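Conjugal transfer protein-like C-terminal domain-containing protein (Enterococcus faecalis, PDB 4EC6) probably serves as a transfer protein (TraM) of a Gram-positive conjugative plasmid, its C-terminal NTF2-like domain resembling VirB8 proteins of type IV secretion systems. Local coordinates at residues 67-72 with 96-101; 103-108 with 121-126; 113-118 with 139-144; 133-138 with 156-161. All blocks are in the same frame, centred on the assembly; numbering follows the deposited sequence.

Interaction 1. Residues 67-72 with 96-101; sequences YYFSQE and KALGKT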
loop_
_atom_site.group_PDB
_atom_site.type_symbol
_atom_site.label_atom_id
_atom_site.label_comp_id
_atom_site.label_asym_id
_atom_site.label_seq_id
_atom_site.Cartn_x
_atom_site.Cartn_y
_atom_site.Cartn_z
ATOM N N TYR A 67 0.993 0.256 16.346
ATOM C CA TYR A 67 1.096 0.310 17.787
ATOM C C TYR A 67 -0.290 0.321 18.480
ATOM O O TYR A 67 -0.521 -0.315 19.490
ATOM C CB TYR A 67 1.994 1.486 18.188
ATOM C CG TYR A 67 3.401 1.206 17.819
ATOM C CD1 TYR A 67 4.152 0.212 18.520
ATOM C CD2 TYR A 67 4.003 1.840 16.739
ATOM C CE1 TYR A 67 5.462 -0.110 18.171
ATOM C CE2 TYR A 67 5.323 1.516 16.369
ATOM C CZ TYR A 67 6.025 0.546 17.096
ATOM O OH TYR A 67 7.298 0.249 16.764
ATOM N N TYR A 68 -1.231 1.006 17.897
ATOM C CA TYR A 68 -2.551 1.052 18.413
ATOM C C TYR A 68 -3.170 -0.318 18.410
ATOM O O TYR A 68 -3.877 -0.651 19.329
ATOM C CB TYR A 68 -3.382 1.998 17.556
ATOM C CG TYR A 68 -4.752 2.246 18.107
ATOM C CD1 TYR A 68 -4.924 2.957 19.324
ATOM C CD2 TYR A 68 -5.878 1.808 17.412
ATOM C CE1 TYR A 68 -6.192 3.179 19.834
ATOM C CE2 TYR A 68 -7.148 2.019 17.918
ATOM C CZ TYR A 68 -7.288 2.687 19.107
ATOM O OH TYR A 68 -8.530 2.896 19.532
ATOM N N PHE A 69 -2.889 -1.132 17.393
ATOM C CA PHE A 69 -3.468 -2.484 17.368
ATOM C C PHE A 69 -2.562 -3.552 18.007
ATOM O O PHE A 69 -2.849 -4.741 17.917
ATOM C CB PHE A 69 -3.930 -2.901 15.959
ATOM C CG PHE A 69 -5.302 -2.407 15.616
ATOM C CD1 PHE A 69 -6.435 -3.201 15.865
ATOM C CD2 PHE A 69 -5.477 -1.154 15.066
ATOM C CE1 PHE A 69 -7.706 -2.738 15.562
ATOM C CE2 PHE A 69 -6.742 -0.680 14.788
ATOM C CZ PHE A 69 -7.849 -1.460 15.041
ATOM N N SER A 70 -1.488 -3.124 18.661
ATOM C CA SER A 70 -0.622 -4.033 19.346
ATOM C C SER A 70 -1.431 -4.804 20.393
ATOM O O SER A 70 -2.401 -4.302 21.009
ATOM C CB SER A 70 0.475 -3.263 20.039
ATOM O OG SER A 70 0.959 -4.017 21.154
ATOM N N GLN A 71 -1.035 -6.041 20.605
ATOM C CA GLN A 71 -1.742 -6.812 21.599
ATOM C C GLN A 71 -1.134 -6.898 22.988
ATOM O O GLN A 71 -1.743 -7.518 23.840
ATOM C CB GLN A 71 -2.097 -8.162 21.041
ATOM C CG GLN A 71 -3.264 -7.991 20.124
ATOM C CD GLN A 71 -3.772 -9.312 19.682
ATOM O OE1 GLN A 71 -3.587 -9.689 18.525
ATOM N NE2 GLN A 71 -4.397 -10.048 20.597
ATOM N N GLU A 72 -0.008 -6.207 23.217
ATOM C CA GLU A 72 0.573 -5.953 24.538
ATOM C C GLU A 72 -0.422 -5.828 25.712
ATOM O O GLU A 72 -1.224 -4.890 25.820
ATOM C CB GLU A 72 1.497 -4.752 24.485
ATOM C CG GLU A 72 2.139 -4.407 25.805
ATOM C CD GLU A 72 2.866 -5.584 26.449
ATOM O OE1 GLU A 72 3.913 -5.999 25.926
ATOM O OE2 GLU A 72 2.408 -6.092 27.496
ATOM N N LYS A 96 -6.383 0.547 26.376
ATOM C CA LYS A 96 -5.786 -0.777 26.535
ATOM C C LYS A 96 -5.718 -1.496 25.194
ATOM O O LYS A 96 -6.398 -1.112 24.229
ATOM C CB LYS A 96 -6.614 -1.626 27.504
ATOM C CG LYS A 96 -6.633 -1.133 28.936
ATOM C CD LYS A 96 -7.908 -1.600 29.632
ATOM C CE LYS A 96 -8.306 -0.621 30.749
ATOM N NZ LYS A 96 -9.738 -0.720 31.191
ATOM N N ALA A 97 -4.923 -2.567 25.147
ATOM C CA ALA A 97 -4.885 -3.441 23.983
ATOM C C ALA A 97 -6.322 -3.813 23.707
ATOM O O ALA A 97 -7.085 -4.027 24.635
ATOM C CB ALA A 97 -4.046 -4.672 24.258
ATOM N N LEU A 98 -6.720 -3.830 22.442
ATOM C CA LEU A 98 -8.117 -4.034 22.099
ATOM C C LEU A 98 -8.452 -5.503 21.875
ATOM O O LEU A 98 -9.604 -5.806 21.637
ATOM C CB LEU A 98 -8.472 -3.229 20.843
ATOM C CG LEU A 98 -8.284 -1.720 20.833
ATOM C CD1 LEU A 98 -8.571 -1.179 19.449
ATOM C CD2 LEU A 98 -9.258 -1.093 21.810
ATOM N N GLY A 99 -7.465 -6.400 21.942
ATOM C CA GLY A 99 -7.688 -7.833 21.706
ATOM C C GLY A 99 -8.061 -8.232 20.269
ATOM O O GLY A 99 -8.719 -9.252 20.049
ATOM N N LYS A 100 -7.646 -7.413 19.298
ATOM C CA LYS A 100 -7.986 -7.559 17.890
ATOM C C LYS A 100 -6.709 -7.623 17.094
ATOM O O LYS A 100 -5.784 -6.937 17.395
ATOM C CB LYS A 100 -8.838 -6.390 17.465
ATOM C CG LYS A 100 -10.114 -6.350 18.292
ATOM C CD LYS A 100 -10.895 -5.067 18.151
ATOM C CE LYS A 100 -12.216 -5.297 17.450
ATOM N NZ LYS A 100 -13.197 -4.305 17.955
ATOM N N THR A 101 -6.664 -8.498 16.107
ATOM C CA THR A 101 -5.493 -8.734 15.298
ATOM C C THR A 101 -5.642 -8.092 13.917
ATOM O O THR A 101 -6.642 -8.238 13.213
ATOM C CB THR A 101 -5.312 -10.230 15.110
ATOM O OG1 THR A 101 -5.262 -10.849 16.406
ATOM C CG2 THR A 101 -4.047 -10.527 14.297
HETATM O O HOH W 1 -4.658 -2.940 20.552
HETATM O O HOH W 2 -5.764 -5.197 19.432
HETATM O O HOH W 3 -3.093 -3.135 27.238
#

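Interaction 2. Residues 103-108 with 121-126; sequences KSVNYY and YLLNVS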
loop_
_atom_site.group_PDB
_atom_site.type_symbol
_atom_site.label_atom_id
_atom_site.label_comp_id
_atom_site.label_asym_id
_atom_site.label_seq_id
_atom_site.Cartn_x
_atom_site.Cartn_y
_atom_site.Cartn_z
ATOM N N LYS A 103 -5.098 -7.689 10.266
ATOM C CA LYS A 103 -4.678 -8.541 9.124
ATOM C C LYS A 103 -4.285 -7.725 7.914
ATOM O O LYS A 103 -3.481 -8.183 7.110
ATOM C CB LYS A 103 -5.766 -9.517 8.672
ATOM C CG LYS A 103 -6.379 -10.392 9.753
ATOM C CD LYS A 103 -5.348 -11.200 10.539
ATOM C CE LYS A 103 -4.677 -12.249 9.665
ATOM N NZ LYS A 103 -3.255 -12.384 10.113
ATOM N N SER A 104 -4.885 -6.544 7.749
ATOM C CA SER A 104 -4.571 -5.676 6.638
ATOM C C SER A 104 -5.054 -4.248 6.868
ATOM O O SER A 104 -6.045 -4.005 7.587
ATOM C CB SER A 104 -5.099 -6.223 5.306
ATOM O OG SER A 104 -6.407 -5.795 5.083
ATOM N N VAL A 105 -4.348 -3.320 6.217
ATOM C CA VAL A 105 -4.639 -1.926 6.361
ATOM C C VAL A 105 -4.622 -1.275 4.997
ATOM O O VAL A 105 -3.642 -1.381 4.283
ATOM C CB VAL A 105 -3.564 -1.243 7.269
ATOM C CG1 VAL A 105 -3.809 0.255 7.359
ATOM C CG2 VAL A 105 -3.538 -1.918 8.622
ATOM N N ASN A 106 -5.695 -0.595 4.640
ATOM C CA ASN A 106 -5.712 0.187 3.420
ATOM C C ASN A 106 -6.140 1.585 3.722
ATOM O O ASN A 106 -7.141 1.799 4.382
ATOM C CB ASN A 106 -6.664 -0.414 2.382
ATOM C CG ASN A 106 -6.161 -1.735 1.836
ATOM O OD1 ASN A 106 -5.289 -1.783 1.002
ATOM N ND2 ASN A 106 -6.691 -2.794 2.329
ATOM N N TYR A 107 -5.380 2.549 3.241
ATOM C CA TYR A 107 -5.724 3.953 3.398
ATOM C C TYR A 107 -7.007 4.286 2.684
ATOM O O TYR A 107 -7.163 3.914 1.545
ATOM C CB TYR A 107 -4.589 4.826 2.854
ATOM C CG TYR A 107 -4.796 6.292 3.026
ATOM C CD1 TYR A 107 -4.933 6.851 4.300
ATOM C CD2 TYR A 107 -4.833 7.133 1.928
ATOM C CE1 TYR A 107 -5.080 8.227 4.463
ATOM C CE2 TYR A 107 -4.978 8.496 2.058
ATOM C CZ TYR A 107 -5.106 9.052 3.320
ATOM O OH TYR A 107 -5.288 10.425 3.469
ATOM N N TYR A 108 -7.902 5.031 3.327
ATOM C CA TYR A 108 -9.228 5.310 2.763
ATOM C C TYR A 108 -9.492 6.819 2.637
ATOM O O TYR A 108 -10.620 7.259 2.442
ATOM C CB TYR A 108 -10.316 4.586 3.582
ATOM C CG TYR A 108 -11.568 4.194 2.794
ATOM C CD1 TYR A 108 -11.476 3.496 1.617
ATOM C CD2 TYR A 108 -12.847 4.521 3.247
ATOM C CE1 TYR A 108 -12.586 3.146 0.883
ATOM C CE2 TYR A 108 -13.990 4.160 2.534
ATOM C CZ TYR A 108 -13.841 3.470 1.339
ATOM O OH TYR A 108 -14.947 3.096 0.586
ATOM N N TYR A 121 -9.082 4.537 7.461
ATOM C CA TYR A 121 -8.545 3.300 6.901
ATOM C C TYR A 121 -9.586 2.191 6.916
ATOM O O TYR A 121 -10.438 2.118 7.811
ATOM C CB TYR A 121 -7.312 2.843 7.664
ATOM C CG TYR A 121 -6.174 3.845 7.710
ATOM C CD1 TYR A 121 -4.993 3.620 6.996
ATOM C CD2 TYR A 121 -6.263 5.009 8.469
ATOM C CE1 TYR A 121 -3.951 4.528 7.002
ATOM C CE2 TYR A 121 -5.218 5.925 8.506
ATOM C CZ TYR A 121 -4.064 5.666 7.762
ATOM O OH TYR A 121 -3.048 6.570 7.783
ATOM N N LEU A 122 -9.504 1.295 5.938
ATOM C CA LEU A 122 -10.269 0.046 5.990
ATOM C C LEU A 122 -9.379 -1.049 6.530
ATOM O O LEU A 122 -8.258 -1.191 6.074
ATOM C CB LEU A 122 -10.767 -0.364 4.604
ATOM C CG LEU A 122 -11.825 0.544 4.052
ATOM C CD1 LEU A 122 -12.578 -0.281 3.020
ATOM C CD2 LEU A 122 -12.791 1.091 5.126
ATOM N N LEU A 123 -9.875 -1.836 7.478
ATOM C CA LEU A 123 -9.082 -2.865 8.107
ATOM C C LEU A 123 -9.762 -4.220 7.992
ATOM O O LEU A 123 -10.994 -4.323 7.964
ATOM C CB LEU A 123 -8.912 -2.528 9.584
ATOM C CG LEU A 123 -8.555 -1.114 10.028
ATOM C CD1 LEU A 123 -8.581 -0.958 11.540
ATOM C CD2 LEU A 123 -7.158 -0.780 9.536
ATOM N N ASN A 124 -8.967 -5.262 7.917
ATOM C CA ASN A 124 -9.485 -6.572 8.221
ATOM C C ASN A 124 -8.950 -6.834 9.613
ATOM O O ASN A 124 -7.715 -6.932 9.797
ATOM C CB ASN A 124 -8.949 -7.649 7.276
ATOM C CG ASN A 124 -9.523 -7.557 5.854
ATOM O OD1 ASN A 124 -10.690 -7.174 5.638
ATOM N ND2 ASN A 124 -8.695 -7.954 4.859
ATOM N N VAL A 125 -9.845 -6.911 10.596
ATOM C CA VAL A 125 -9.441 -7.406 11.918
ATOM C C VAL A 125 -9.964 -8.817 12.172
ATOM O O VAL A 125 -10.939 -9.287 11.564
ATOM C CB VAL A 125 -9.713 -6.411 13.092
ATOM C CG1 VAL A 125 -9.383 -5.000 12.659
ATOM C CG2 VAL A 125 -11.145 -6.436 13.563
ATOM N N SER A 126 -9.271 -9.482 13.066
ATOM C CA SER A 126 -9.540 -10.872 13.386
ATOM C C SER A 126 -9.690 -10.956 14.908
ATOM O O SER A 126 -8.875 -10.400 15.665
ATOM C CB SER A 126 -8.387 -11.725 12.862
ATOM O OG SER A 126 -8.495 -13.069 13.250
HETATM O O HOH W 4 -7.819 -3.263 4.541
#

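Interaction 3. Residues 113-118 with 139-144; sequences TKKGYS and EVEPTK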
loop_
_atom_site.group_PDB
_atom_site.type_symbol
_atom_site.label_atom_id
_atom_site.label_comp_id
_atom_site.label_asym_id
_atom_site.label_seq_id
_atom_site.Cartn_x
_atom_site.Cartn_y
_atom_site.Cartn_z
ATOM N N THR A 113 -9.616 19.206 8.361
ATOM C CA THR A 113 -10.250 19.793 9.536
ATOM C C THR A 113 -9.593 21.154 9.793
ATOM O O THR A 113 -8.649 21.572 9.074
ATOM C CB THR A 113 -10.009 18.957 10.808
ATOM O OG1 THR A 113 -8.589 18.823 11.019
ATOM C CG2 THR A 113 -10.615 17.600 10.670
ATOM N N LYS A 114 -10.062 21.828 10.837
ATOM C CA LYS A 114 -9.567 23.157 11.169
ATOM C C LYS A 114 -8.058 23.202 11.366
ATOM O O LYS A 114 -7.417 24.106 10.845
ATOM C CB LYS A 114 -10.372 23.795 12.300
ATOM C CG LYS A 114 -11.631 24.453 11.725
ATOM C CD LYS A 114 -12.841 24.509 12.651
ATOM C CE LYS A 114 -14.078 24.901 11.845
ATOM N NZ LYS A 114 -15.346 24.695 12.608
ATOM N N LYS A 115 -7.476 22.204 12.034
ATOM C CA LYS A 115 -6.015 22.218 12.230
ATOM C C LYS A 115 -5.293 20.992 11.692
ATOM O O LYS A 115 -4.062 20.866 11.805
ATOM C CB LYS A 115 -5.634 22.543 13.688
ATOM C CG LYS A 115 -6.830 22.672 14.617
ATOM C CD LYS A 115 -7.500 21.309 14.748
ATOM C CE LYS A 115 -9.007 21.348 14.571
ATOM N NZ LYS A 115 -9.429 20.062 13.952
ATOM N N GLY A 116 -6.043 20.090 11.071
ATOM C CA GLY A 116 -5.397 18.945 10.514
ATOM C C GLY A 116 -6.224 18.212 9.501
ATOM O O GLY A 116 -6.792 18.800 8.557
ATOM N N TYR A 117 -6.238 16.900 9.684
ATOM C CA TYR A 117 -6.928 16.032 8.786
ATOM C C TYR A 117 -7.573 14.948 9.567
ATOM O O TYR A 117 -6.992 14.447 10.514
ATOM C CB TYR A 117 -5.946 15.443 7.797
ATOM C CG TYR A 117 -5.569 16.436 6.756
ATOM C CD1 TYR A 117 -6.247 16.468 5.547
ATOM C CD2 TYR A 117 -4.538 17.373 6.967
ATOM C CE1 TYR A 117 -5.909 17.377 4.573
ATOM C CE2 TYR A 117 -4.182 18.281 5.980
ATOM C CZ TYR A 117 -4.886 18.272 4.804
ATOM O OH TYR A 117 -4.610 19.166 3.798
ATOM N N SER A 118 -8.790 14.611 9.180
ATOM C CA SER A 118 -9.431 13.399 9.623
ATOM C C SER A 118 -9.064 12.300 8.602
ATOM O O SER A 118 -9.308 12.463 7.392
ATOM C CB SER A 118 -10.939 13.618 9.657
ATOM O OG SER A 118 -11.568 12.411 10.009
ATOM N N GLU A 139 -8.216 11.805 13.963
ATOM C CA GLU A 139 -7.584 13.023 13.417
ATOM C C GLU A 139 -6.088 13.126 13.676
ATOM O O GLU A 139 -5.562 12.487 14.558
ATOM C CB GLU A 139 -8.339 14.252 13.861
ATOM C CG GLU A 139 -9.774 14.069 13.496
ATOM C CD GLU A 139 -10.650 15.169 14.030
ATOM O OE1 GLU A 139 -10.107 16.273 14.357
ATOM O OE2 GLU A 139 -11.887 14.907 14.126
ATOM N N VAL A 140 -5.430 13.964 12.911
ATOM C CA VAL A 140 -3.966 14.010 12.834
ATOM C C VAL A 140 -3.612 15.465 12.580
ATOM O O VAL A 140 -4.331 16.124 11.878
ATOM C CB VAL A 140 -3.514 13.145 11.654
ATOM C CG1 VAL A 140 -2.134 13.508 11.157
ATOM C CG2 VAL A 140 -3.512 11.708 12.107
ATOM N N GLU A 141 -2.572 15.984 13.216
ATOM C CA GLU A 141 -2.158 17.376 13.037
ATOM C C GLU A 141 -0.674 17.426 12.780
ATOM O O GLU A 141 0.081 16.575 13.265
ATOM C CB GLU A 141 -2.546 18.240 14.225
ATOM C CG GLU A 141 -4.046 18.493 14.322
ATOM C CD GLU A 141 -4.444 19.144 15.651
ATOM O OE1 GLU A 141 -3.567 19.746 16.326
ATOM O OE2 GLU A 141 -5.637 19.024 16.049
ATOM N N PRO A 142 -0.247 18.365 11.933
ATOM C CA PRO A 142 1.186 18.364 11.658
ATOM C C PRO A 142 1.892 19.014 12.826
ATOM O O PRO A 142 1.278 19.749 13.584
ATOM C CB PRO A 142 1.308 19.234 10.407
ATOM C CG PRO A 142 0.099 20.133 10.433
ATOM C CD PRO A 142 -0.995 19.283 11.042
ATOM N N THR A 143 3.159 18.692 12.981
ATOM C CA THR A 143 4.015 19.303 13.970
ATOM C C THR A 143 5.164 19.796 13.136
ATOM O O THR A 143 5.318 19.334 12.010
ATOM C CB THR A 143 4.469 18.283 15.045
ATOM O OG1 THR A 143 5.088 17.139 14.436
ATOM C CG2 THR A 143 3.283 17.824 15.792
ATOM N N LYS A 144 5.967 20.738 13.623
ATOM C CA LYS A 144 6.954 21.338 12.702
ATOM C C LYS A 144 7.774 20.208 12.065
ATOM O O LYS A 144 8.096 20.253 10.876
ATOM C CB LYS A 144 7.828 22.422 13.357
ATOM C CG LYS A 144 8.763 21.946 14.466
ATOM C CD LYS A 144 10.094 22.694 14.438
ATOM C CE LYS A 144 9.996 24.108 15.006
ATOM N NZ LYS A 144 11.163 24.925 14.563
#

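Interaction 4. Residues 133-138 with 156-161; sequences MQKITF and TDFSFN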
loop_
_atom_site.group_PDB
_atom_site.type_symbol
_atom_site.label_atom_id
_atom_site.label_comp_id
_atom_site.label_asym_id
_atom_site.label_seq_id
_atom_site.Cartn_x
_atom_site.Cartn_y
_atom_site.Cartn_z
HETATM N N MSE A 133 -14.471 -6.845 8.108
HETATM C CA MSE A 133 -14.105 -5.539 7.613
HETATM C C MSE A 133 -14.479 -4.449 8.593
HETATM O O MSE A 133 -15.615 -4.354 9.019
HETATM C CB MSE A 133 -14.909 -5.316 6.351
HETATM C CG MSE A 133 -13.995 -5.485 5.158
HETATM SE SE MSE A 133 -14.856 -4.736 3.517
HETATM C CE MSE A 133 -13.546 -3.291 3.306
ATOM N N GLN A 134 -13.521 -3.603 8.955
ATOM C CA GLN A 134 -13.847 -2.428 9.742
ATOM C C GLN A 134 -13.255 -1.166 9.127
ATOM O O GLN A 134 -12.327 -1.217 8.333
ATOM C CB GLN A 134 -13.403 -2.595 11.213
ATOM C CG GLN A 134 -14.229 -3.648 11.944
ATOM C CD GLN A 134 -14.342 -3.409 13.438
ATOM O OE1 GLN A 134 -13.476 -3.817 14.231
ATOM N NE2 GLN A 134 -15.446 -2.806 13.845
ATOM N N LYS A 135 -13.856 -0.038 9.461
ATOM C CA LYS A 135 -13.273 1.264 9.216
ATOM C C LYS A 135 -12.812 1.925 10.533
ATOM O O LYS A 135 -13.440 1.773 11.578
ATOM C CB LYS A 135 -14.247 2.152 8.478
ATOM C CG LYS A 135 -13.852 3.596 8.527
ATOM C CD LYS A 135 -14.294 4.269 7.260
ATOM C CE LYS A 135 -15.709 4.779 7.354
ATOM N NZ LYS A 135 -16.117 5.138 5.952
ATOM N N ILE A 136 -11.673 2.594 10.463
ATOM C CA ILE A 136 -11.138 3.340 11.569
ATOM C C ILE A 136 -10.875 4.785 11.120
ATOM O O ILE A 136 -10.316 5.014 10.056
ATOM C CB ILE A 136 -9.874 2.674 12.133
ATOM C CG1 ILE A 136 -9.606 3.244 13.504
ATOM C CG2 ILE A 136 -8.672 2.813 11.198
ATOM C CD1 ILE A 136 -8.564 2.480 14.262
ATOM N N THR A 137 -11.330 5.723 11.957
ATOM C CA THR A 137 -11.252 7.155 11.747
ATOM C C THR A 137 -10.542 7.789 12.976
ATOM O O THR A 137 -10.752 7.399 14.118
ATOM C CB THR A 137 -12.680 7.696 11.628
ATOM O OG1 THR A 137 -13.391 6.830 10.761
ATOM C CG2 THR A 137 -12.742 9.089 11.024
ATOM N N PHE A 138 -9.659 8.735 12.725
ATOM C CA PHE A 138 -9.038 9.514 13.768
ATOM C C PHE A 138 -8.452 10.793 13.156
ATOM O O PHE A 138 -8.234 10.874 11.954
ATOM C CB PHE A 138 -7.998 8.706 14.515
ATOM C CG PHE A 138 -6.880 8.169 13.667
ATOM C CD1 PHE A 138 -5.690 8.897 13.512
ATOM C CD2 PHE A 138 -6.960 6.895 13.084
ATOM C CE1 PHE A 138 -4.638 8.390 12.765
ATOM C CE2 PHE A 138 -5.884 6.386 12.336
ATOM C CZ PHE A 138 -4.729 7.124 12.171
ATOM N N THR A 156 -15.590 1.275 13.385
ATOM C CA THR A 156 -16.991 1.010 13.089
ATOM C C THR A 156 -17.078 -0.067 12.050
ATOM O O THR A 156 -16.157 -0.241 11.268
ATOM C CB THR A 156 -17.699 2.247 12.509
ATOM O OG1 THR A 156 -16.970 2.729 11.377
ATOM C CG2 THR A 156 -17.816 3.372 13.540
ATOM N N ASP A 157 -18.203 -0.780 12.013
ATOM C CA ASP A 157 -18.416 -1.833 11.009
ATOM C C ASP A 157 -18.559 -1.197 9.629
ATOM O O ASP A 157 -18.969 -0.068 9.521
ATOM C CB ASP A 157 -19.670 -2.619 11.346
ATOM C CG ASP A 157 -19.465 -3.626 12.484
ATOM O OD1 ASP A 157 -18.361 -3.702 13.105
ATOM O OD2 ASP A 157 -20.456 -4.345 12.753
ATOM N N PHE A 158 -18.196 -1.909 8.578
ATOM C CA PHE A 158 -18.134 -1.317 7.279
ATOM C C PHE A 158 -18.468 -2.345 6.218
ATOM O O PHE A 158 -18.158 -3.525 6.365
ATOM C CB PHE A 158 -16.716 -0.733 6.995
ATOM C CG PHE A 158 -16.554 -0.227 5.575
ATOM C CD1 PHE A 158 -16.876 1.104 5.233
ATOM C CD2 PHE A 158 -16.145 -1.095 4.550
ATOM C CE1 PHE A 158 -16.761 1.553 3.910
ATOM C CE2 PHE A 158 -16.016 -0.635 3.236
ATOM C CZ PHE A 158 -16.324 0.700 2.919
ATOM N N SER A 159 -19.052 -1.882 5.124
ATOM C CA SER A 159 -19.058 -2.666 3.888
ATOM C C SER A 159 -19.269 -1.719 2.710
ATOM O O SER A 159 -19.614 -0.557 2.905
ATOM C CB SER A 159 -20.129 -3.750 3.905
ATOM O OG SER A 159 -21.393 -3.112 3.876
ATOM N N PHE A 160 -19.021 -2.229 1.500
ATOM C CA PHE A 160 -19.094 -1.463 0.248
ATOM C C PHE A 160 -20.517 -1.252 -0.300
ATOM O O PHE A 160 -20.741 -0.425 -1.192
ATOM C CB PHE A 160 -18.216 -2.164 -0.794
ATOM C CG PHE A 160 -16.752 -2.027 -0.515
ATOM C CD1 PHE A 160 -16.141 -0.742 -0.503
ATOM C CD2 PHE A 160 -15.982 -3.135 -0.209
ATOM C CE1 PHE A 160 -14.812 -0.582 -0.215
ATOM C CE2 PHE A 160 -14.641 -2.972 0.073
ATOM C CZ PHE A 160 -14.060 -1.703 0.058
ATOM N N ASN A 161 -21.469 -1.985 0.264
ATOM C CA ASN A 161 -22.832 -2.100 -0.288
ATOM C C ASN A 161 -23.723 -0.888 -0.077
ATOM O O ASN A 161 -24.911 -0.892 -0.418
ATOM C CB ASN A 161 -23.509 -3.351 0.271
ATOM C CG ASN A 161 -22.917 -4.625 -0.303
ATOM O OD1 ASN A 161 -23.026 -4.888 -1.509
ATOM N ND2 ASN A 161 -22.280 -5.424 0.554
ATOM O OXT ASN A 161 -23.261 0.128 0.444
HETATM O O HOH W 5 -14.516 4.484 11.750
#

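Interaction 1. Residues 67-72 with 96-101
Q71 and T101 make the one direct hydrogen bond between these segments: T101 OG1 donates to Q71 OE1 over 2.9 Å, and the hydroxyl is tilted 32° from the plane of the amide carbonyl. The Q71 chain runs extended past CG (chi2 -173°), which carries OE1 to the threonine and leaves NE2 next to G99. At the other end of the contact the methyl of A97 points into the turn and packs on its backbone, with CB 3.2 Å from E72 O. Behind these, L98 CD1 reaches the ring of Y68, 3.8 Å from CE2, and also approaches F69. Waters fill in between the backbones. One accepts from L98 N and lies 2.7 Å from S70 O, also within reach of Y68 O; another links A97 N to E72 O. The turn itself is shaped by S70, whose OG accepts from E72 N at 3.2 Å in an ST turn just past helix 54-68. Further out, F69 continues into the sheet, touching L123, V125 and I136. The chemistry is mixed: one side-chain hydrogen bond and bridging waters, with apolar packing of A97, L98 and the aromatic rings, tie the helix exit to the loop entering strand 101-112.

Interaction 2. Residues 103-108 with 121-126
Y107 turns the edge of its ring toward the face of Y121 in a T-shaped pair, the ring centroids 5.4 Å apart and the planes at 67°. CD1 of Y107 is the atom that meets that face, off toward the rim. CG of Y107 lies anti to the backbone N and beside its carbonyl carbon (chi1 -177°), which brings the CD1 edge against the neighbouring tyrosine. V105 continues this side of the sheet: CG1 packs on Y121 CD1 at 3.6 Å, while CG2 lies alongside L123 CD2, the two side chains pointing the same way. L65 of helix 54-68 covers V105 and Y121, and the Y121 hydroxyl is hydrogen-bonded to D58 O. On the face of S104, N106 and N124, L122 sets its CG over the Y108 ring, a CH-pi contact 3.9 Å from the centroid. Beside it a water accepts from N106 ND2, donates to L122 O at 2.6 Å and bonds S104 OG. The antiparallel frame is closed by N106 N to L122 O and L122 N to N106 O, and at its end K103 and S104 both face N124 in a classic beta bulge. K56 of the second subunit makes a cation-pi contact with Y108, and its Y63 hydroxyl bonds N124. The hairpin therefore presents apolar and aromatic groups to its own helix, and a mixed aromatic and polar surface to the neighbouring subunit.

Interaction 3. Residues 113-118 with 139-144
K115 starts from a nearly eclipsed chi1 of 4° and bends at chi2 (67°) and beyond, which folds its chain back over the carboxylates of E139 and E141. E139, in contrast, runs extended beyond CG (chi2 174°) and brings OE1 to 3.9 Å from K115 NZ, a long salt bridge. The aliphatic part of the lysine lies against the second glutamate, with K115 CD 3.2 Å from E141 OE2. The methyl of T113 also borders E139, its CG2 4.0 Å from OE1. Beneath these side chains the strands are joined at Y117 and V140, a hydrogen-bonded antiparallel pair: Y117 N donates to V140 O at 3.0 Å, and V140 N returns a bond to Y117 O. G116 lies so close to the opposite strand that its CA touches V140 O at 3.3 Å. On its far edge strand 131-142 pairs with strand 147-157 through E139 and E141. With one lysine amine near two carboxylates, the attraction is probably diffuse, and the backbone bonds fix the register.

Interaction 4. Residues 133-138 with 156-161
K135 and T156 form a hydrogen-bonded antiparallel pair, K135 N to T156 O and T156 N to K135 O both measuring 2.9 Å, after which the C-terminal tail leaves the strand. Next to this pair a water bonds both T137 OG1 and T156 OG1, and weakly K135 O. Past the pair the selenomethionine M133 buries the largest area. Its chain bends at chi3 (114°), bringing CE against both rings where they meet: CE lies 3.6 Å from F158 CD2 and 3.4 Å from F160 CE2. The SE atom sits in the plane of the F158 ring at its edge, 5.3 Å from the centroid, and approaches F160 obliquely, both Met-aromatic contacts. Within the tail, F158 sends CE2 over the centre of the F160 face, 3.6 Å above its plane. The CB of F158 also rests against K135, 3.8 Å from its backbone N. D157 has its carboxylate bound to K132 in a salt bridge, with Q134 NE2 3.1 Å from OD1. L122 of the neighbouring strand 117-126 packs on M133 and F158, and F60 and Y63 of the second subunit meet F160 edge-to-face. This is the closing hairpin of an NTF2-like domain's curved antiparallel sheet, its aromatic tail reaching into the subunit interface.

How the interactions relate
All four contacts belong to one NTF2-like domain, in which helices pack on an antiparallel sheet with strand order 1-2-3-4. Interaction 1 comes first along the chain and joins the helical part to the start of strand 101-112. Interactions 2, 3 and 4 then tie each strand to the next; the segments of 3 alternate along the chain with those of 2 and of 4. Interactions 2 and 4 are the closest, with centres about 9 Å apart, joined by backbone bonds between 121-126 and 133-138. Interaction 3 lies about 24 Å from interaction 1, centre to centre, across the domain. Interaction 1 packs on both 2 and 4, and these two carry the sheet's contacts to the second subunit, coupling the domain's fold to its assembly.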